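Local coordinates for protein hydrazine synthase subunit alpha (Candidatus Kuenenia stuttgartiensis, PDB 5C2V) that carries out the second half-reaction of hydrazine synthesis, condensing hydroxylamine made in the gamma subunit with ammonia, and binds two heme c groups, at residues D[25-39]-D[378-392]. Sequence-based numbering, arbitrary orientation.
Sequences VQGPVSQILFTQSPR and PNWNDHQPAPVYVKY. With CA (calcium ion), chain B.
T35 and H383 face one another at the dense, buried part of this strand pairing. Backbone hydrogen bonds run both ways between them, and T35 CB sits over the imidazole face, 4.3 Å from its centroid. With chi1 at 71°, CG of H383 lies between its backbone N and carbonyl carbon, which turns the ring back across T35 and brings CE1 to 3.2 Å from S37 OG, at the ring edge. That hydroxyl is hydrogen-bonded to S57. T35 OG1 donates to Q384 OE1 (2.7 Å) in the amide carbonyl plane. Strands 31-37 and 381-387 run antiparallel, 156° between directions, with a beta bulge: the register slips by one residue between L33–A386 and T35–H383, where F34 lies against Q384 and P385. Beyond it, I32 CG2 packs on P387 CB, both side chains also touching L349.

This is the Velcro closure of a six-bladed beta-propeller: 31-37 and the next two strands, 58-63 and 69-71, share one four-stranded blade with 381-387, joining sequence from opposite ends of the propeller. A calcium ion sits at one end, bound by D382 OD2 (2.4 Å) and W380 O (2.2 Å), with F358, D376 and D377 completing the site. Q36 OE1 lies over one face of the W380 indole and is hydrogen-bonded to R58, while NE2 of Q36 makes a weak hydrogen bond to D382 OD1. The W380 side chain also comes near a bound trimethyl glycine.

Toward both ends the contact becomes more open to solvent. R39 bends at chi3, letting NH1 reach P378 O (2.9 Å) in a loop, where R355 of the second alpha subunit also approaches. Past I32 and P387, contact continues through hydrogen bonds from V388 N to Q31 O and V390 N to Q26 O, V29 CG2 on Y389 CB, and buried Q26, whose CG lies 3.4 Å from Y389 CD2; the partly exposed fringe is V25 against V390 and Y392.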
loop_
_atom_site.group_PDB
_atom_site.type_symbol
_atom_site.label_atom_id
_atom_site.label_comp_id
_atom_site.label_asym_id
_atom_site.label_seq_id
_atom_site.Cartn_x
_atom_site.Cartn_y
_atom_site.Cartn_z
ATOM N N VAL D 25 -16.276 2.582 42.606
ATOM C CA VAL D 25 -15.885 3.857 43.199
ATOM C C VAL D 25 -16.469 5.044 42.434
ATOM O O VAL D 25 -16.414 6.182 42.901
ATOM C CB VAL D 25 -14.347 3.992 43.259
ATOM C CG1 VAL D 25 -13.795 4.418 41.907
ATOM C CG2 VAL D 25 -13.932 4.974 44.347
ATOM N N GLN D 26 -17.034 4.768 41.262
ATOM C CA GLN D 26 -17.595 5.808 40.405
ATOM C C GLN D 26 -18.680 6.634 41.094
ATOM O O GLN D 26 -18.499 7.826 41.347
ATOM C CB GLN D 26 -18.167 5.188 39.133
ATOM C CG GLN D 26 -18.791 6.199 38.192
ATOM C CD GLN D 26 -19.810 5.574 37.267
ATOM O OE1 GLN D 26 -19.636 5.563 36.049
ATOM N NE2 GLN D 26 -20.885 5.051 37.843
ATOM N N GLY D 27 -19.807 5.996 41.387
ATOM C CA GLY D 27 -20.955 6.689 41.944
ATOM C C GLY D 27 -21.865 7.199 40.843
ATOM O O GLY D 27 -21.495 7.172 39.671
ATOM N N PRO D 28 -23.070 7.661 41.213
ATOM C CA PRO D 28 -24.038 8.187 40.243
ATOM C C PRO D 28 -23.539 9.452 39.545
ATOM O O PRO D 28 -22.772 10.212 40.136
ATOM C CB PRO D 28 -25.269 8.497 41.105
ATOM C CG PRO D 28 -25.093 7.677 42.342
ATOM C CD PRO D 28 -23.618 7.633 42.579
ATOM N N VAL D 29 -23.969 9.668 38.305
ATOM C CA VAL D 29 -23.578 10.865 37.565
ATOM C C VAL D 29 -24.776 11.773 37.302
ATOM O O VAL D 29 -25.626 11.463 36.466
ATOM C CB VAL D 29 -22.926 10.497 36.216
ATOM C CG1 VAL D 29 -22.608 11.752 35.415
ATOM C CG2 VAL D 29 -21.677 9.658 36.437
ATOM N N SER D 30 -24.850 12.888 38.024
ATOM C CA SER D 30 -25.916 13.862 37.805
ATOM C C SER D 30 -25.501 15.083 36.979
ATOM O O SER D 30 -26.347 15.903 36.624
ATOM C CB SER D 30 -26.474 14.331 39.151
ATOM O OG SER D 30 -25.483 15.006 39.906
ATOM N N GLN D 31 -24.215 15.199 36.657
ATOM C CA GLN D 31 -23.703 16.409 36.007
ATOM C C GLN D 31 -22.524 16.113 35.082
ATOM O O GLN D 31 -21.750 15.189 35.327
ATOM C CB GLN D 31 -23.287 17.452 37.054
ATOM C CG GLN D 31 -24.445 18.123 37.789
ATOM C CD GLN D 31 -23.994 19.236 38.718
ATOM O OE1 GLN D 31 -22.800 19.508 38.849
ATOM N NE2 GLN D 31 -24.952 19.887 39.370
ATOM N N ILE D 32 -22.391 16.901 34.017
ATOM C CA ILE D 32 -21.295 16.716 33.068
ATOM C C ILE D 32 -20.640 18.039 32.667
ATOM O O ILE D 32 -21.291 19.080 32.620
ATOM C CB ILE D 32 -21.769 15.992 31.784
ATOM C CG1 ILE D 32 -22.816 16.828 31.043
ATOM C CG2 ILE D 32 -22.319 14.607 32.107
ATOM C CD1 ILE D 32 -23.255 16.226 29.727
ATOM N N LEU D 33 -19.343 17.984 32.382
ATOM C CA LEU D 33 -18.611 19.135 31.866
ATOM C C LEU D 33 -18.307 18.933 30.389
ATOM O O LEU D 33 -17.937 17.832 29.981
ATOM C CB LEU D 33 -17.306 19.346 32.638
ATOM C CG LEU D 33 -17.364 19.841 34.083
ATOM C CD1 LEU D 33 -16.014 19.655 34.754
ATOM C CD2 LEU D 33 -17.776 21.300 34.121
ATOM N N PHE D 34 -18.459 19.979 29.582
ATOM C CA PHE D 34 -18.075 19.863 28.176
ATOM C C PHE D 34 -17.728 21.200 27.527
ATOM O O PHE D 34 -18.063 22.268 28.041
ATOM C CB PHE D 34 -19.176 19.161 27.369
ATOM C CG PHE D 34 -20.490 19.890 27.352
ATOM C CD1 PHE D 34 -20.789 20.788 26.340
ATOM C CD2 PHE D 34 -21.439 19.656 28.335
ATOM C CE1 PHE D 34 -22.001 21.450 26.316
ATOM C CE2 PHE D 34 -22.653 20.318 28.317
ATOM C CZ PHE D 34 -22.934 21.215 27.306
ATOM N N THR D 35 -17.042 21.116 26.392
ATOM C CA THR D 35 -16.579 22.288 25.661
ATOM C C THR D 35 -17.535 22.671 24.536
ATOM O O THR D 35 -17.980 21.820 23.760
ATOM C CB THR D 35 -15.176 22.053 25.061
ATOM O OG1 THR D 35 -14.271 21.642 26.095
ATOM C CG2 THR D 35 -14.649 23.320 24.405
ATOM N N GLN D 36 -17.846 23.961 24.462
ATOM C CA GLN D 36 -18.625 24.515 23.364
ATOM C C GLN D 36 -17.752 25.432 22.517
ATOM O O GLN D 36 -17.147 26.376 23.033
ATOM C CB GLN D 36 -19.839 25.282 23.888
ATOM C CG GLN D 36 -20.899 24.410 24.535
ATOM C CD GLN D 36 -22.102 25.210 24.994
ATOM O OE1 GLN D 36 -21.983 26.382 25.349
ATOM N NE2 GLN D 36 -23.271 24.580 24.981
ATOM N N SER D 37 -17.690 25.151 21.220
ATOM C CA SER D 37 -16.884 25.946 20.301
ATOM C C SER D 37 -17.760 26.588 19.233
ATOM O O SER D 37 -18.761 26.007 18.827
ATOM C CB SER D 37 -15.804 25.079 19.649
ATOM O OG SER D 37 -14.883 24.600 20.614
ATOM N N PRO D 38 -17.396 27.796 18.781
ATOM C CA PRO D 38 -18.151 28.422 17.689
ATOM C C PRO D 38 -18.071 27.558 16.437
ATOM O O PRO D 38 -17.045 26.904 16.249
ATOM C CB PRO D 38 -17.435 29.763 17.482
ATOM C CG PRO D 38 -16.663 29.994 18.745
ATOM C CD PRO D 38 -16.276 28.637 19.235
ATOM N N ARG D 39 -19.093 27.549 15.588
ATOM C CA ARG D 39 -18.976 26.721 14.399
ATOM C C ARG D 39 -18.358 27.590 13.322
ATOM O O ARG D 39 -19.030 28.393 12.675
ATOM C CB ARG D 39 -20.341 26.189 13.958
ATOM C CG ARG D 39 -21.211 25.668 15.090
ATOM C CD ARG D 39 -22.659 25.514 14.644
ATOM N NE ARG D 39 -22.775 24.758 13.400
ATOM C CZ ARG D 39 -23.924 24.510 12.781
ATOM N NH1 ARG D 39 -25.064 24.962 13.286
ATOM N NH2 ARG D 39 -23.934 23.812 11.653
ATOM N N PRO D 378 -27.856 24.360 18.706
ATOM C CA PRO D 378 -27.647 24.645 17.282
ATOM C C PRO D 378 -26.581 25.714 17.026
ATOM O O PRO D 378 -26.066 25.803 15.912
ATOM C CB PRO D 378 -29.022 25.132 16.820
ATOM C CG PRO D 378 -29.981 24.493 17.764
ATOM C CD PRO D 378 -29.274 24.476 19.088
ATOM N N ASN D 379 -26.259 26.508 18.043
ATOM C CA ASN D 379 -25.295 27.594 17.887
ATOM C C ASN D 379 -23.872 27.222 18.301
ATOM O O ASN D 379 -22.957 28.037 18.185
ATOM C CB ASN D 379 -25.748 28.818 18.685
ATOM C CG ASN D 379 -27.059 29.389 18.184
ATOM O OD1 ASN D 379 -27.874 28.679 17.594
ATOM N ND2 ASN D 379 -27.268 30.680 18.414
ATOM N N TRP D 380 -23.684 25.997 18.783
ATOM C CA TRP D 380 -22.374 25.574 19.269
ATOM C C TRP D 380 -21.997 24.157 18.844
ATOM O O TRP D 380 -22.835 23.257 18.802
ATOM C CB TRP D 380 -22.317 25.657 20.799
ATOM C CG TRP D 380 -22.497 27.034 21.365
ATOM C CD1 TRP D 380 -23.672 27.621 21.734
ATOM C CD2 TRP D 380 -21.466 27.989 21.649
ATOM N NE1 TRP D 380 -23.439 28.884 22.220
ATOM C CE2 TRP D 380 -22.092 29.134 22.179
ATOM C CE3 TRP D 380 -20.075 27.988 21.502
ATOM C CZ2 TRP D 380 -21.377 30.267 22.560
ATOM C CZ3 TRP D 380 -19.366 29.114 21.882
ATOM C CH2 TRP D 380 -20.019 30.238 22.406
ATOM N N ASN D 381 -20.721 23.956 18.547
ATOM C CA ASN D 381 -20.201 22.605 18.468
ATOM C C ASN D 381 -19.983 22.134 19.892
ATOM O O ASN D 381 -19.185 22.709 20.636
ATOM C CB ASN D 381 -18.901 22.545 17.667
ATOM C CG ASN D 381 -19.137 22.397 16.179
ATOM O OD1 ASN D 381 -20.157 21.855 15.751
ATOM N ND2 ASN D 381 -18.191 22.876 15.377
ATOM N N ASP D 382 -20.705 21.087 20.268
ATOM C CA ASP D 382 -20.682 20.598 21.634
ATOM C C ASP D 382 -19.863 19.321 21.683
ATOM O O ASP D 382 -20.300 18.277 21.199
ATOM C CB ASP D 382 -22.110 20.364 22.138
ATOM C CG ASP D 382 -23.004 21.581 21.940
ATOM O OD1 ASP D 382 -22.627 22.675 22.408
ATOM O OD2 ASP D 382 -24.074 21.453 21.303
ATOM N N HIS D 383 -18.672 19.405 22.268
ATOM C CA HIS D 383 -17.764 18.266 22.258
ATOM C C HIS D 383 -16.933 18.182 23.531
ATOM O O HIS D 383 -17.087 18.997 24.438
ATOM C CB HIS D 383 -16.847 18.327 21.031
ATOM C CG HIS D 383 -15.820 19.413 21.089
ATOM N ND1 HIS D 383 -16.148 20.751 21.134
ATOM C CD2 HIS D 383 -14.466 19.359 21.092
ATOM C CE1 HIS D 383 -15.042 21.473 21.172
ATOM N NE2 HIS D 383 -14.008 20.652 21.148
ATOM N N GLN D 384 -16.057 17.183 23.580
ATOM C CA GLN D 384 -15.250 16.880 24.763
ATOM C C GLN D 384 -16.080 16.710 26.038
ATOM O O GLN D 384 -15.841 17.407 27.024
ATOM C CB GLN D 384 -14.199 17.972 24.978
ATOM C CG GLN D 384 -13.084 17.979 23.949
ATOM C CD GLN D 384 -12.088 19.099 24.179
ATOM O OE1 GLN D 384 -12.423 20.133 24.757
ATOM N NE2 GLN D 384 -10.855 18.896 23.728
ATOM N N PRO D 385 -17.059 15.786 26.027
ATOM C CA PRO D 385 -17.829 15.582 27.258
ATOM C C PRO D 385 -16.992 14.934 28.358
ATOM O O PRO D 385 -16.310 13.940 28.112
ATOM C CB PRO D 385 -18.964 14.658 26.810
ATOM C CG PRO D 385 -18.385 13.889 25.681
ATOM C CD PRO D 385 -17.442 14.826 24.975
ATOM N N ALA D 386 -17.049 15.500 29.558
ATOM C CA ALA D 386 -16.321 14.960 30.700
ATOM C C ALA D 386 -17.224 14.911 31.928
ATOM O O ALA D 386 -17.266 15.862 32.706
ATOM C CB ALA D 386 -15.077 15.787 30.982
ATOM N N PRO D 387 -17.953 13.797 32.100
ATOM C CA PRO D 387 -18.917 13.642 33.195
ATOM C C PRO D 387 -18.244 13.677 34.562
ATOM O O PRO D 387 -17.095 13.252 34.686
ATOM C CB PRO D 387 -19.535 12.269 32.924
ATOM C CG PRO D 387 -18.477 11.528 32.185
ATOM C CD PRO D 387 -17.808 12.557 31.318
ATOM N N VAL D 388 -18.947 14.179 35.573
ATOM C CA VAL D 388 -18.376 14.237 36.910
ATOM C C VAL D 388 -18.685 12.948 37.674
ATOM O O VAL D 388 -19.806 12.433 37.636
ATOM C CB VAL D 388 -18.876 15.478 37.704
ATOM C CG1 VAL D 388 -18.703 16.739 36.870
ATOM C CG2 VAL D 388 -20.328 15.329 38.139
ATOM N N TYR D 389 -17.656 12.424 38.335
ATOM C CA TYR D 389 -17.750 11.215 39.148
ATOM C C TYR D 389 -16.400 10.944 39.792
ATOM O O TYR D 389 -15.382 11.496 39.372
ATOM C CB TYR D 389 -18.193 10.003 38.316
ATOM C CG TYR D 389 -17.189 9.527 37.287
ATOM C CD1 TYR D 389 -17.127 10.106 36.026
ATOM C CD2 TYR D 389 -16.315 8.485 37.570
ATOM C CE1 TYR D 389 -16.215 9.666 35.081
ATOM C CE2 TYR D 389 -15.404 8.037 36.634
ATOM C CZ TYR D 389 -15.356 8.633 35.392
ATOM O OH TYR D 389 -14.446 8.190 34.458
ATOM N N VAL D 390 -16.390 10.090 40.808
ATOM C CA VAL D 390 -15.150 9.767 41.500
ATOM C C VAL D 390 -14.351 8.735 40.714
ATOM O O VAL D 390 -14.826 7.629 40.457
ATOM C CB VAL D 390 -15.416 9.240 42.921
ATOM C CG1 VAL D 390 -14.104 8.917 43.619
ATOM C CG2 VAL D 390 -16.214 10.260 43.721
ATOM N N LYS D 391 -13.134 9.108 40.333
ATOM C CA LYS D 391 -12.277 8.232 39.546
ATOM C C LYS D 391 -11.277 7.492 40.421
ATOM O O LYS D 391 -10.625 8.092 41.276
ATOM C CB LYS D 391 -11.528 9.029 38.479
ATOM C CG LYS D 391 -12.418 9.616 37.406
ATOM C CD LYS D 391 -11.608 10.444 36.431
ATOM C CE LYS D 391 -12.487 11.005 35.337
ATOM N NZ LYS D 391 -11.712 11.869 34.408
ATOM N N TYR D 392 -11.158 6.188 40.201
ATOM C CA TYR D 392 -10.153 5.398 40.895
ATOM C C TYR D 392 -8.770 5.808 40.410
ATOM O O TYR D 392 -8.604 6.214 39.260
ATOM C CB TYR D 392 -10.382 3.903 40.673
ATOM C CG TYR D 392 -9.621 3.027 41.641
ATOM C CD1 TYR D 392 -10.056 2.868 42.950
ATOM C CD2 TYR D 392 -8.470 2.358 41.247
ATOM C CE1 TYR D 392 -9.367 2.070 43.841
ATOM C CE2 TYR D 392 -7.773 1.556 42.132
ATOM C CZ TYR D 392 -8.226 1.416 43.427
ATOM O OH TYR D 392 -7.536 0.619 44.311
HETATM CA CA CA B . -24.388 21.687 18.893
#